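2-keto-3-deoxygluconate kinase (Thermotoga maritima, PDB 2AFB) probably transfers a phosphate group from ATP to 2-keto-3-deoxygluconate, as a sugar kinase of the pfkB family within the ribokinase clan. Local coordinates at residues I147-G152 with R182-E187; I158-L163 with I194-Y199; S174-Y179 with E207-K212; L214-E219 with E238-K243; V249-R254 with S265-E270. One frame throughout, in Å; residues are numbered along the deposited sequence.

Contact 1 (I147-G152 with R182-E187); sequences ITPPLG and RLWTKE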
# COMPACT_ATOMS: atom_id res chain seq x y z
N ILE A 147 14.07 -27.01 17.74
CA ILE A 147 14.48 -25.63 17.68
C ILE A 147 14.62 -25.06 19.09
O ILE A 147 15.48 -24.22 19.32
CB ILE A 147 13.47 -24.81 16.88
CG1 ILE A 147 13.73 -25.01 15.39
CG2 ILE A 147 13.58 -23.32 17.20
CD1 ILE A 147 12.53 -24.85 14.56
N THR A 148 13.80 -25.53 20.02
CA THR A 148 13.70 -24.88 21.34
C THR A 148 14.83 -25.08 22.38
O THR A 148 15.27 -24.14 22.99
CB THR A 148 12.35 -25.24 21.95
OG1 THR A 148 11.34 -24.81 21.04
CG2 THR A 148 12.14 -24.50 23.26
N PRO A 149 15.29 -26.32 22.60
CA PRO A 149 16.32 -26.49 23.61
C PRO A 149 17.51 -25.54 23.48
O PRO A 149 17.93 -24.96 24.47
CB PRO A 149 16.75 -27.97 23.44
CG PRO A 149 15.49 -28.65 22.95
CD PRO A 149 14.88 -27.61 22.00
N PRO A 150 18.06 -25.37 22.26
CA PRO A 150 19.24 -24.52 22.16
C PRO A 150 18.97 -23.03 22.24
O PRO A 150 19.91 -22.26 22.16
CB PRO A 150 19.82 -24.87 20.79
CG PRO A 150 18.69 -25.43 20.01
CD PRO A 150 17.63 -25.88 20.94
N LEU A 151 17.72 -22.59 22.38
CA LEU A 151 17.48 -21.13 22.37
C LEU A 151 18.00 -20.42 23.60
O LEU A 151 18.39 -19.26 23.51
CB LEU A 151 16.01 -20.80 22.21
CG LEU A 151 15.45 -21.32 20.91
CD1 LEU A 151 13.94 -21.08 20.84
CD2 LEU A 151 16.20 -20.68 19.74
N GLY A 152 18.01 -21.08 24.73
CA GLY A 152 18.51 -20.48 25.95
C GLY A 152 18.85 -21.45 27.04
O GLY A 152 18.62 -22.65 26.95
N ARG A 182 22.35 -23.44 12.56
CA ARG A 182 22.55 -22.09 13.14
C ARG A 182 22.52 -22.15 14.67
O ARG A 182 23.18 -21.36 15.34
CB ARG A 182 21.49 -21.08 12.67
N LEU A 183 21.80 -23.12 15.20
CA LEU A 183 21.50 -23.13 16.64
C LEU A 183 22.46 -23.99 17.46
O LEU A 183 22.75 -23.68 18.61
CB LEU A 183 20.05 -23.55 16.84
CG LEU A 183 19.04 -22.47 16.43
CD1 LEU A 183 17.63 -23.04 16.41
CD2 LEU A 183 19.09 -21.26 17.40
N TRP A 184 22.92 -25.09 16.88
CA TRP A 184 23.83 -26.01 17.55
C TRP A 184 24.46 -27.00 16.57
O TRP A 184 23.98 -27.14 15.45
CB TRP A 184 23.16 -26.74 18.72
CG TRP A 184 21.84 -27.41 18.49
CD1 TRP A 184 21.14 -27.56 17.31
CD2 TRP A 184 21.08 -28.07 19.49
NE1 TRP A 184 19.99 -28.27 17.53
CE2 TRP A 184 19.91 -28.59 18.86
CE3 TRP A 184 21.25 -28.28 20.86
CZ2 TRP A 184 18.93 -29.29 19.56
CZ3 TRP A 184 20.26 -28.99 21.56
CH2 TRP A 184 19.12 -29.49 20.91
N THR A 185 25.52 -27.67 17.02
CA THR A 185 26.17 -28.70 16.25
C THR A 185 25.39 -29.99 16.40
O THR A 185 24.61 -30.15 17.34
CB THR A 185 27.64 -28.92 16.66
OG1 THR A 185 27.72 -29.47 17.98
CG2 THR A 185 28.41 -27.60 16.59
N LYS A 186 25.60 -30.89 15.45
CA LYS A 186 24.90 -32.16 15.45
C LYS A 186 25.32 -32.94 16.68
O LYS A 186 24.55 -33.71 17.22
CB LYS A 186 25.22 -32.96 14.19
CG LYS A 186 26.60 -33.63 14.19
CD LYS A 186 26.82 -34.46 12.93
CE LYS A 186 28.29 -34.85 12.75
NZ LYS A 186 28.41 -36.26 12.33
N GLU A 187 26.54 -32.74 17.14
CA GLU A 187 26.99 -33.35 18.39
C GLU A 187 26.22 -32.88 19.63
O GLU A 187 25.87 -33.70 20.45
CB GLU A 187 28.49 -33.15 18.59
CG GLU A 187 29.37 -33.90 17.59
CD GLU A 187 29.65 -33.13 16.26
OE1 GLU A 187 29.10 -32.00 15.99
OE2 GLU A 187 30.45 -33.69 15.49

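Contact 2 (I158-L163 with I194-Y199); sequences ILEDAL and IPFMEY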
# COMPACT_ATOMS: atom_id res chain seq x y z
N ILE A 158 13.48 -26.77 31.18
CA ILE A 158 12.05 -26.49 31.08
C ILE A 158 11.31 -27.59 30.28
O ILE A 158 10.20 -28.00 30.67
CB ILE A 158 11.78 -25.13 30.44
CG1 ILE A 158 12.30 -24.02 31.35
CG2 ILE A 158 10.26 -24.96 30.21
CD1 ILE A 158 12.43 -22.65 30.72
N LEU A 159 11.90 -28.04 29.17
CA LEU A 159 11.28 -29.13 28.39
C LEU A 159 11.25 -30.43 29.14
O LEU A 159 10.27 -31.16 29.07
CB LEU A 159 11.96 -29.35 27.04
CG LEU A 159 11.19 -28.60 25.97
CD1 LEU A 159 12.05 -28.35 24.71
CD2 LEU A 159 9.88 -29.39 25.70
N GLU A 160 12.35 -30.71 29.85
CA GLU A 160 12.41 -31.92 30.65
C GLU A 160 11.35 -31.91 31.72
O GLU A 160 10.75 -32.96 31.99
CB GLU A 160 13.78 -32.11 31.27
CG GLU A 160 14.00 -33.55 31.72
CD GLU A 160 15.41 -33.82 32.21
OE1 GLU A 160 15.71 -35.00 32.47
OE2 GLU A 160 16.20 -32.87 32.35
N ASP A 161 11.15 -30.75 32.35
CA ASP A 161 10.05 -30.56 33.33
C ASP A 161 8.73 -30.93 32.68
O ASP A 161 7.96 -31.70 33.23
CB ASP A 161 9.92 -29.12 33.82
CG ASP A 161 11.03 -28.69 34.78
OD1 ASP A 161 11.69 -29.56 35.39
OD2 ASP A 161 11.26 -27.46 34.92
N ALA A 162 8.46 -30.35 31.51
CA ALA A 162 7.19 -30.62 30.80
C ALA A 162 7.02 -32.10 30.45
O ALA A 162 5.93 -32.66 30.54
CB ALA A 162 7.09 -29.77 29.49
N LEU A 163 8.11 -32.73 30.06
CA LEU A 163 8.02 -34.09 29.55
C LEU A 163 7.82 -35.11 30.69
O LEU A 163 7.17 -36.14 30.53
CB LEU A 163 9.29 -34.41 28.78
CG LEU A 163 9.46 -33.75 27.43
CD1 LEU A 163 10.90 -33.92 26.91
CD2 LEU A 163 8.45 -34.34 26.47
N ILE A 194 18.63 -36.99 22.18
CA ILE A 194 18.52 -38.44 22.25
C ILE A 194 17.88 -38.81 23.57
O ILE A 194 16.89 -39.52 23.56
CB ILE A 194 19.86 -39.16 21.94
CG1 ILE A 194 19.99 -39.25 20.42
CG2 ILE A 194 19.93 -40.57 22.57
CD1 ILE A 194 21.40 -39.42 19.89
N PRO A 195 18.37 -38.27 24.70
CA PRO A 195 17.64 -38.52 25.95
C PRO A 195 16.15 -38.19 25.94
O PRO A 195 15.38 -38.92 26.51
CB PRO A 195 18.39 -37.66 26.98
CG PRO A 195 19.79 -37.67 26.47
CD PRO A 195 19.58 -37.48 24.95
N PHE A 196 15.74 -37.13 25.25
CA PHE A 196 14.32 -36.79 25.21
C PHE A 196 13.48 -37.83 24.45
O PHE A 196 12.27 -37.90 24.63
CB PHE A 196 14.11 -35.41 24.58
CG PHE A 196 14.61 -34.25 25.41
CD1 PHE A 196 14.64 -34.28 26.81
CD2 PHE A 196 15.00 -33.09 24.78
CE1 PHE A 196 15.08 -33.18 27.55
CE2 PHE A 196 15.45 -31.98 25.52
CZ PHE A 196 15.49 -32.03 26.90
N MSE A 197 14.11 -38.62 23.59
CA MSE A 197 13.34 -39.57 22.80
C MSE A 197 12.63 -40.58 23.67
O MSE A 197 11.58 -41.05 23.26
CB MSE A 197 14.20 -40.29 21.76
CG MSE A 197 14.73 -39.40 20.66
SE MSE A 197 13.43 -38.22 19.66
CE MSE A 197 13.64 -36.46 20.58
N GLU A 198 13.17 -40.89 24.86
CA GLU A 198 12.49 -41.76 25.89
C GLU A 198 11.05 -41.34 26.17
O GLU A 198 10.20 -42.17 26.47
CB GLU A 198 13.21 -41.72 27.25
CG GLU A 198 14.62 -42.29 27.28
N TYR A 199 10.79 -40.04 26.10
CA TYR A 199 9.47 -39.49 26.34
C TYR A 199 8.60 -39.32 25.09
O TYR A 199 7.45 -38.97 25.22
CB TYR A 199 9.60 -38.11 26.96
CG TYR A 199 10.33 -38.08 28.27
CD1 TYR A 199 9.73 -38.53 29.43
CD2 TYR A 199 11.63 -37.56 28.35
CE1 TYR A 199 10.41 -38.50 30.67
CE2 TYR A 199 12.31 -37.50 29.58
CZ TYR A 199 11.70 -37.97 30.73
OH TYR A 199 12.38 -37.93 31.95

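Contact 3 (S174-Y179 with E207-K212); sequences SCDLNY and EEDIEK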
# COMPACT_ATOMS: atom_id res chain seq x y z
N SER A 174 4.57 -35.65 21.00
CA SER A 174 5.25 -35.58 19.73
C SER A 174 6.43 -34.59 19.77
O SER A 174 6.46 -33.60 20.53
CB SER A 174 4.27 -35.21 18.60
OG SER A 174 3.80 -33.90 18.77
N CYS A 175 7.39 -34.86 18.89
CA CYS A 175 8.55 -34.01 18.66
C CYS A 175 8.81 -33.90 17.15
O CYS A 175 8.94 -34.91 16.48
CB CYS A 175 9.78 -34.60 19.33
SG CYS A 175 11.34 -33.69 19.09
N ASP A 176 8.89 -32.68 16.64
CA ASP A 176 9.48 -32.42 15.33
C ASP A 176 10.96 -32.05 15.53
O ASP A 176 11.26 -31.03 16.13
CB ASP A 176 8.73 -31.27 14.62
CG ASP A 176 9.22 -31.00 13.17
OD1 ASP A 176 10.37 -31.40 12.80
OD2 ASP A 176 8.43 -30.36 12.41
N LEU A 177 11.88 -32.87 15.02
CA LEU A 177 13.28 -32.72 15.31
C LEU A 177 13.84 -31.37 14.88
O LEU A 177 14.66 -30.81 15.59
CB LEU A 177 14.10 -33.85 14.68
CG LEU A 177 13.86 -35.29 15.13
CD1 LEU A 177 14.82 -36.18 14.32
CD2 LEU A 177 14.12 -35.45 16.61
N ASN A 178 13.39 -30.84 13.75
CA ASN A 178 13.78 -29.48 13.35
C ASN A 178 15.25 -29.10 13.61
O ASN A 178 15.52 -28.11 14.32
CB ASN A 178 12.89 -28.46 14.07
CG ASN A 178 11.71 -28.01 13.25
OD1 ASN A 178 11.74 -28.00 12.01
ND2 ASN A 178 10.65 -27.62 13.94
N TYR A 179 16.18 -29.89 13.10
CA TYR A 179 17.60 -29.56 13.25
C TYR A 179 17.91 -28.26 12.52
O TYR A 179 17.59 -28.11 11.35
CB TYR A 179 18.56 -30.64 12.74
CG TYR A 179 20.02 -30.24 12.92
CD1 TYR A 179 20.58 -30.14 14.19
CD2 TYR A 179 20.82 -29.91 11.82
CE1 TYR A 179 21.92 -29.75 14.36
CE2 TYR A 179 22.15 -29.50 11.99
CZ TYR A 179 22.69 -29.42 13.26
OH TYR A 179 24.01 -29.02 13.40
N GLU A 207 14.85 -36.21 6.41
CA GLU A 207 16.00 -37.13 6.42
C GLU A 207 17.23 -36.49 7.09
O GLU A 207 17.92 -37.16 7.86
CB GLU A 207 16.35 -37.66 5.02
CG GLU A 207 17.08 -36.70 4.06
CD GLU A 207 18.13 -37.39 3.21
OE1 GLU A 207 17.97 -37.46 1.97
OE2 GLU A 207 19.12 -37.89 3.78
N GLU A 208 17.47 -35.22 6.82
CA GLU A 208 18.56 -34.51 7.47
C GLU A 208 18.39 -34.56 9.00
O GLU A 208 19.33 -34.91 9.71
CB GLU A 208 18.65 -33.05 6.98
CG GLU A 208 19.86 -32.22 7.50
N ASP A 209 17.21 -34.21 9.50
CA ASP A 209 16.94 -34.20 10.93
C ASP A 209 17.37 -35.56 11.55
O ASP A 209 18.02 -35.61 12.57
CB ASP A 209 15.45 -33.94 11.27
CG ASP A 209 14.92 -32.54 10.92
OD1 ASP A 209 15.68 -31.52 10.87
OD2 ASP A 209 13.66 -32.47 10.75
N ILE A 210 17.02 -36.67 10.91
CA ILE A 210 17.33 -37.99 11.46
C ILE A 210 18.81 -38.32 11.41
O ILE A 210 19.33 -38.88 12.36
CB ILE A 210 16.54 -39.09 10.74
CG1 ILE A 210 15.03 -38.82 10.87
CG2 ILE A 210 16.92 -40.52 11.25
CD1 ILE A 210 14.15 -39.79 10.14
N GLU A 211 19.50 -38.01 10.32
CA GLU A 211 20.95 -38.22 10.26
C GLU A 211 21.60 -37.38 11.36
O GLU A 211 22.36 -37.90 12.14
CB GLU A 211 21.55 -37.86 8.90
N LYS A 212 21.25 -36.11 11.44
CA LYS A 212 21.95 -35.18 12.33
C LYS A 212 21.63 -35.39 13.79
O LYS A 212 22.53 -35.47 14.61
CB LYS A 212 21.62 -33.72 12.00
CG LYS A 212 22.24 -33.18 10.70
CD LYS A 212 23.77 -33.16 10.74
CE LYS A 212 24.37 -32.30 9.59
NZ LYS A 212 25.71 -32.83 9.21
O HOH W 1 11.40 -31.20 10.49
O HOH W 2 13.95 -29.54 9.88
O HOH W 3 17.60 -30.30 9.11

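Contact 4 (L214-E219 with E238-K243); sequences LGISVE and EEVTRK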
# COMPACT_ATOMS: atom_id res chain seq x y z
N LEU A 214 19.70 -37.86 15.31
CA LEU A 214 19.62 -39.20 15.81
C LEU A 214 20.81 -40.04 15.39
O LEU A 214 21.00 -41.13 15.91
CB LEU A 214 18.31 -39.86 15.38
CG LEU A 214 17.00 -39.29 15.93
CD1 LEU A 214 15.84 -40.24 15.59
CD2 LEU A 214 17.04 -39.04 17.44
N GLY A 215 21.60 -39.54 14.44
CA GLY A 215 22.73 -40.31 13.91
C GLY A 215 22.33 -41.54 13.12
O GLY A 215 23.10 -42.48 13.02
N ILE A 216 21.15 -41.54 12.54
CA ILE A 216 20.73 -42.68 11.75
C ILE A 216 20.60 -42.30 10.29
O ILE A 216 20.09 -41.22 9.96
CB ILE A 216 19.41 -43.25 12.25
CG1 ILE A 216 19.59 -43.79 13.67
CG2 ILE A 216 18.93 -44.36 11.31
CD1 ILE A 216 18.29 -44.26 14.36
N SER A 217 21.02 -43.21 9.41
CA SER A 217 21.09 -42.96 7.97
C SER A 217 21.00 -44.23 7.12
O SER A 217 21.28 -45.34 7.62
CB SER A 217 22.41 -42.26 7.64
OG SER A 217 22.43 -41.86 6.28
N VAL A 218 20.64 -44.06 5.85
CA VAL A 218 20.54 -45.16 4.86
C VAL A 218 20.92 -44.64 3.47
O VAL A 218 20.77 -43.45 3.19
CB VAL A 218 19.08 -45.73 4.83
CG1 VAL A 218 18.81 -46.55 3.56
CG2 VAL A 218 18.79 -46.57 6.07
N GLU A 219 21.41 -45.52 2.59
CA GLU A 219 21.77 -45.14 1.21
C GLU A 219 20.53 -44.95 0.31
O GLU A 219 19.59 -45.76 0.34
CB GLU A 219 22.71 -46.17 0.58
N GLU A 238 11.76 -47.80 10.13
CA GLU A 238 11.88 -49.01 10.90
C GLU A 238 13.00 -48.91 11.88
O GLU A 238 12.84 -49.24 13.05
CB GLU A 238 12.16 -50.23 10.02
CG GLU A 238 11.08 -50.57 9.07
CD GLU A 238 11.32 -51.88 8.38
OE1 GLU A 238 11.36 -52.90 9.09
OE2 GLU A 238 11.43 -51.88 7.13
N GLU A 239 14.17 -48.49 11.38
CA GLU A 239 15.34 -48.34 12.25
C GLU A 239 15.04 -47.41 13.42
O GLU A 239 15.30 -47.78 14.57
CB GLU A 239 16.57 -47.89 11.44
CG GLU A 239 17.08 -49.00 10.54
CD GLU A 239 18.45 -48.74 9.85
OE1 GLU A 239 19.08 -47.67 10.11
OE2 GLU A 239 18.88 -49.64 9.06
N VAL A 240 14.48 -46.21 13.18
CA VAL A 240 14.18 -45.29 14.30
C VAL A 240 13.12 -45.91 15.21
O VAL A 240 13.17 -45.75 16.43
CB VAL A 240 13.75 -43.84 13.87
CG1 VAL A 240 14.78 -43.22 12.94
CG2 VAL A 240 12.40 -43.82 13.20
N THR A 241 12.18 -46.65 14.62
CA THR A 241 11.11 -47.27 15.39
C THR A 241 11.64 -48.37 16.30
O THR A 241 11.18 -48.49 17.44
CB THR A 241 9.98 -47.80 14.46
OG1 THR A 241 9.25 -46.69 13.91
CG2 THR A 241 9.03 -48.66 15.23
N ARG A 242 12.60 -49.16 15.81
CA ARG A 242 13.22 -50.22 16.61
C ARG A 242 14.09 -49.74 17.75
O ARG A 242 14.19 -50.42 18.81
CB ARG A 242 14.08 -51.11 15.71
CG ARG A 242 13.30 -52.14 14.93
N LYS A 243 14.76 -48.60 17.52
CA LYS A 243 15.61 -47.98 18.54
C LYS A 243 14.76 -47.28 19.60
O LYS A 243 15.05 -47.42 20.77
CB LYS A 243 16.65 -47.02 17.95

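Contact 5 (V249-R254 with S265-E270); sequences VGITLR and SVMVFE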
# COMPACT_ATOMS: atom_id res chain seq x y z
N VAL A 249 5.92 -42.52 12.97
CA VAL A 249 6.93 -41.70 12.37
C VAL A 249 6.33 -41.05 11.16
O VAL A 249 5.88 -41.72 10.26
CB VAL A 249 8.18 -42.53 11.95
CG1 VAL A 249 9.26 -41.62 11.40
CG2 VAL A 249 8.73 -43.33 13.15
N GLY A 250 6.37 -39.72 11.15
CA GLY A 250 5.95 -38.90 9.99
C GLY A 250 7.16 -38.18 9.44
O GLY A 250 7.88 -37.54 10.19
N ILE A 251 7.37 -38.30 8.13
CA ILE A 251 8.55 -37.77 7.48
C ILE A 251 8.16 -37.02 6.24
O ILE A 251 7.39 -37.53 5.41
CB ILE A 251 9.56 -38.89 7.05
CG1 ILE A 251 10.25 -39.51 8.25
CG2 ILE A 251 10.64 -38.33 6.16
CD1 ILE A 251 10.95 -40.82 7.92
N THR A 252 8.70 -35.81 6.12
CA THR A 252 8.39 -34.91 5.01
C THR A 252 9.41 -35.14 3.90
O THR A 252 10.57 -35.43 4.14
CB THR A 252 8.40 -33.45 5.42
OG1 THR A 252 9.65 -33.12 6.04
CG2 THR A 252 7.29 -33.14 6.38
N LEU A 253 8.96 -34.98 2.66
CA LEU A 253 9.79 -35.23 1.48
C LEU A 253 9.68 -34.04 0.46
O LEU A 253 8.82 -34.01 -0.42
CB LEU A 253 9.38 -36.55 0.87
CG LEU A 253 9.07 -37.76 1.83
CD1 LEU A 253 8.16 -38.82 1.19
CD2 LEU A 253 10.33 -38.42 2.25
N ARG A 254 10.58 -33.07 0.61
CA ARG A 254 10.64 -31.89 -0.23
C ARG A 254 11.66 -32.08 -1.31
O ARG A 254 12.79 -32.45 -1.00
CB ARG A 254 11.08 -30.70 0.60
CG ARG A 254 11.02 -29.40 -0.16
CD ARG A 254 11.47 -28.22 0.71
NE ARG A 254 10.53 -27.84 1.77
CZ ARG A 254 9.33 -27.24 1.60
NH1 ARG A 254 8.81 -26.97 0.38
NH2 ARG A 254 8.61 -26.91 2.69
N SER A 265 5.62 -34.27 -0.70
CA SER A 265 4.88 -35.47 -0.31
C SER A 265 5.33 -35.86 1.08
O SER A 265 6.29 -35.29 1.60
CB SER A 265 5.14 -36.63 -1.28
OG SER A 265 6.47 -37.07 -1.17
N VAL A 266 4.61 -36.79 1.70
CA VAL A 266 4.96 -37.23 3.07
C VAL A 266 4.83 -38.71 3.21
O VAL A 266 4.26 -39.37 2.33
CB VAL A 266 4.09 -36.55 4.17
CG1 VAL A 266 4.16 -35.02 4.01
CG2 VAL A 266 2.59 -37.10 4.14
N MSE A 267 5.41 -39.22 4.29
CA MSE A 267 5.24 -40.60 4.65
C MSE A 267 4.81 -40.69 6.08
O MSE A 267 5.37 -40.03 6.94
CB MSE A 267 6.53 -41.37 4.47
CG MSE A 267 6.37 -42.86 4.73
SE MSE A 267 8.08 -43.70 5.36
CE MSE A 267 8.33 -42.68 7.04
N VAL A 268 3.86 -41.57 6.35
CA VAL A 268 3.50 -41.89 7.72
C VAL A 268 3.82 -43.33 7.91
O VAL A 268 3.36 -44.18 7.16
CB VAL A 268 2.01 -41.59 7.99
CG1 VAL A 268 1.52 -42.25 9.27
CG2 VAL A 268 1.81 -40.08 8.04
N PHE A 269 4.61 -43.64 8.93
CA PHE A 269 4.96 -45.04 9.25
C PHE A 269 4.35 -45.43 10.59
O PHE A 269 4.67 -44.84 11.60
CB PHE A 269 6.48 -45.21 9.29
CG PHE A 269 6.95 -46.63 9.54
CD1 PHE A 269 7.14 -47.11 10.82
CD2 PHE A 269 7.28 -47.46 8.47
CE1 PHE A 269 7.62 -48.42 11.04
CE2 PHE A 269 7.74 -48.75 8.65
CZ PHE A 269 7.88 -49.24 9.95
N GLU A 270 3.44 -46.40 10.57
CA GLU A 270 2.87 -46.93 11.81
C GLU A 270 2.41 -48.36 11.58
O GLU A 270 2.28 -48.79 10.43
CB GLU A 270 1.79 -46.00 12.42
CG GLU A 270 0.68 -45.57 11.52
CD GLU A 270 -0.29 -44.49 12.15
OE1 GLU A 270 0.14 -43.59 12.92
OE2 GLU A 270 -1.49 -44.54 11.82
O HOH W 4 8.09 -35.36 -2.87

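Contact 1 (I147-G152 with R182-E187)
The indole of Trp184 lies against the ring of Pro150. Pro150 CG sits over the centre of the six-membered ring, 3.6 Å from its centroid and 16° off the normal. This is a CH-pi contact, and the two side chains cross at about a right angle. Pro149 comes in obliquely beside it, with its CB 3.8 Å from Trp184 CH2. Trp184 CG stands between the backbone N and the carbonyl carbon (chi1 50°), and this turns the indole toward the two prolines. Helix 186-196 packs on the same tryptophan through Ala189, Val192 and Met193.

Leu183 CB meets Pro150 CG at 3.9 Å. Of its two methyls, Leu183 CD1 reaches Ile147 CG2 at 4.1 Å and Leu183 CD2 touches Leu151 CD2 at 3.8 Å. No hydrogen bond joins the two segments, so apolar packing carries the contact. Within the first loop, Leu151 N bonds to Thr148 O at 3.0 Å and closes a tight turn around the prolines.

Thr185 is the N-cap of helix 186-196, its OG1 accepting from Glu188 N. The arrangement joins two loops of the alpha/beta ribokinase-like fold: one follows strand 139-145, the other leads into helix 186-196.

Contact 2 (I158-L163 with I194-Y199)
Phe196 and Tyr199 carry the second segment's side of this contact against Glu160 and Leu163. Two helices that follow successive parallel strands of the ribokinase-like alpha/beta fold meet here: helix 155-169 and the end of helix 186-196.

Phe196 comes first in sequence. Its CB does not point straight at helix 155-169, but with CG beside the backbone N (chi1 -69°) the ring swings to the Leu163 side. Leu163 CD1 is 3.8 Å from Phe196 CD1, and the two side chains cross at about a right angle. Further round the ring, Glu160 CB lies 4.1 Å from Phe196 CE1. Leu159 CB makes a longer contact of 4.4 Å with Phe196 CZ. All three meet the ring obliquely. Leu159 and Leu163 also pack on Phe144 of strand 139-145, so the contact runs down to the sheet.

Tyr199 follows one turn later, with Tyr199 N bonded to Phe196 O at 3.0 Å. No hydrogen bond crosses between the segments. Leu163 CD2 touches Tyr199 CB, at 4.0 Å. Leu163 CB stands over one face of the Tyr199 ring, displaced from the ring centre, 4.1 Å from the centroid and 20° off the normal.

Contact 3 (S174-Y179 with E207-K212)
Asp209 and Tyr179 meet where the loop after strand 172-176 packs on the first turns of helix 207-214, at the C-terminal ends of parallel strands in the ribokinase-like alpha/beta fold. Tyr179 N donates to Asp209 OD1 at 2.8 Å, with an N-H...O angle of 146°. The donor stands above the carboxylate plane, 57° out of it.

The tight part joins this bond to close packing by Leu177. Leu177 CB packs on Asp209 CB at 3.7 Å, and Leu177 CD1 lies 3.7 Å from Asp209 O. Met193 of helix 186-196 and Leu203 of strand 202-205 also pack on Leu177. Asp209 CG is anti to its carbonyl carbon (chi1 -67°), which directs the carboxylate at the turn of Asn178 and Tyr179.

The watery side is formed by the two aspartates. Asp176 OD1 and Asp209 OD2 are 4.0 Å apart, and their carboxylate planes are steeply turned against each other. A water lies between these oxygens and could donate to either; how it shares its protons is not settled. Another water joins Asp209 OD1 to Tyr179 O, so this carboxylate oxygen is held by the backbone and by solvent.

At the outer side the packing is aliphatic on aromatic. The first carbons of Lys212, CB and CG, lie over the Tyr179 ring at a slant, and a bend at the second torsion carries the end of the chain away. Lys212 CB stands over one ring face, displaced from the ring centre, 4.0 Å from the centroid, and Lys212 CG is 3.7 Å from Tyr179 CD2.

Contact 4 (L214-E219 with E238-K243)
Ile216 and Val240 meet through branches set by their first torsions. In Ile216, CG1 is anti to the carbonyl carbon (chi1 -64°), and the chain continues on to CD1, toward Val240. In Val240, CG1 is likewise anti to the carbonyl carbon (chi1 -54°). The two ends come to 3.9 Å between Ile216 CD1 and Val240 CG1. The same valine methyl also receives Leu214, with Leu214 CD1 4.1 Å from Val240 CG1. The Leu214 side chain crosses Val240 at about a right angle, while Ile216 crosses it at a slant.

The other branch of Ile216 faces a different residue. Ile216 CG2 lies 3.5 Å from Glu239 OE1. The Glu239 chain is extended beyond CG, and this carries its carboxylate alongside the loop. Val218 CG2 is a looser neighbour, 4.2 Å from Glu239 OE1. No hydrogen bond crosses between the segments. Glu239 OE2 has a long, weak ion pair with Lys235 of its own helix.

Gly215 is the first residue to leave the helical conformation after helix 207-214, and its phi is positive. The chain turns there into the loop that connects this helix to helix 230-244 in the ribokinase-like alpha/beta fold. Ile210 of helix 207-214 packs on both Ile216 and Val240. Val218 rests on Ala232 and Lys235, further back on helix 230-244. On the sheet side, Val240 and Thr241 pack against Val249 of strand 248-255.

Contact 5 (V249-R254 with S265-E270)
Val249 and Phe269 bond to each other twice, and the same pattern recurs at Ile251 with Met267 and at Leu253 with Ser265. In the first pair Phe269 N donates to Val249 O at 2.7 Å, and Val249 N donates to Phe269 O at 3.0 Å. The middle pair is similar, with Ile251 N to Met267 O at 2.9 Å and the return bond from Met267 N to Ile251 O. The last pair is less straight. Leu253 N meets Ser265 O at an N-H...O angle of 139°, and the bond from Ser265 N to Leu253 O is longer, 3.2 Å. A water also donates to Leu253 O and accepts from Ser265 OG.

Gly250 with Val268 and Thr252 with Val266 are the non-hydrogen-bonded pairs. Their backbone groups turn outward. Gly250 and Thr252 bond to strand 202-205, and Val266 and Val268 to strand 273-283. Gly250 CA also lies 3.3 Å from Met267 O, a CA-H...O contact. Glu270 is held by Lys311, Ser308 and Thr248, and Arg254 NH1 by Asn262 and His323.

On the face of Ile251 and Met267, a selenomethionine, the two side chains lie side by side and point the same way. Leu253 CD1 is 3.4 Å from Ser265 OG. Helix 230-244 packs on this face through Val249, Leu253 and Phe269. Helix 290-304 packs on the other through Thr252, Val266 and Val268.

The segments run antiparallel, 166° between their directions. They form a beta hairpin within the central sheet of the ribokinase-like fold, at the change from its parallel to its antiparallel part.

How the contacts relate
Contact 5 is buried and built from backbone hydrogen bonds within the central sheet. Contact 3 is also buried, but it joins a strand end to a helix through a carboxylate and waters. Contact 2 is buried helix-to-helix packing without polar bonds. Contacts 1 and 4 are partly buried. Contact 1 packs loop on loop by apolar groups alone, while contact 4 packs a loop on helix 230-244 and brings in a carboxylate. Contacts 1 and 2 share helix 186-196 and touch through Pro149 and Leu159. Tyr179 of contact 3 probably bonds through its hydroxyl to Trp184 O of contact 1. Ile210 of contact 3 touches Ile251 of contact 5. Contacts 4 and 5 meet where helix 230-244 lies on the hairpin.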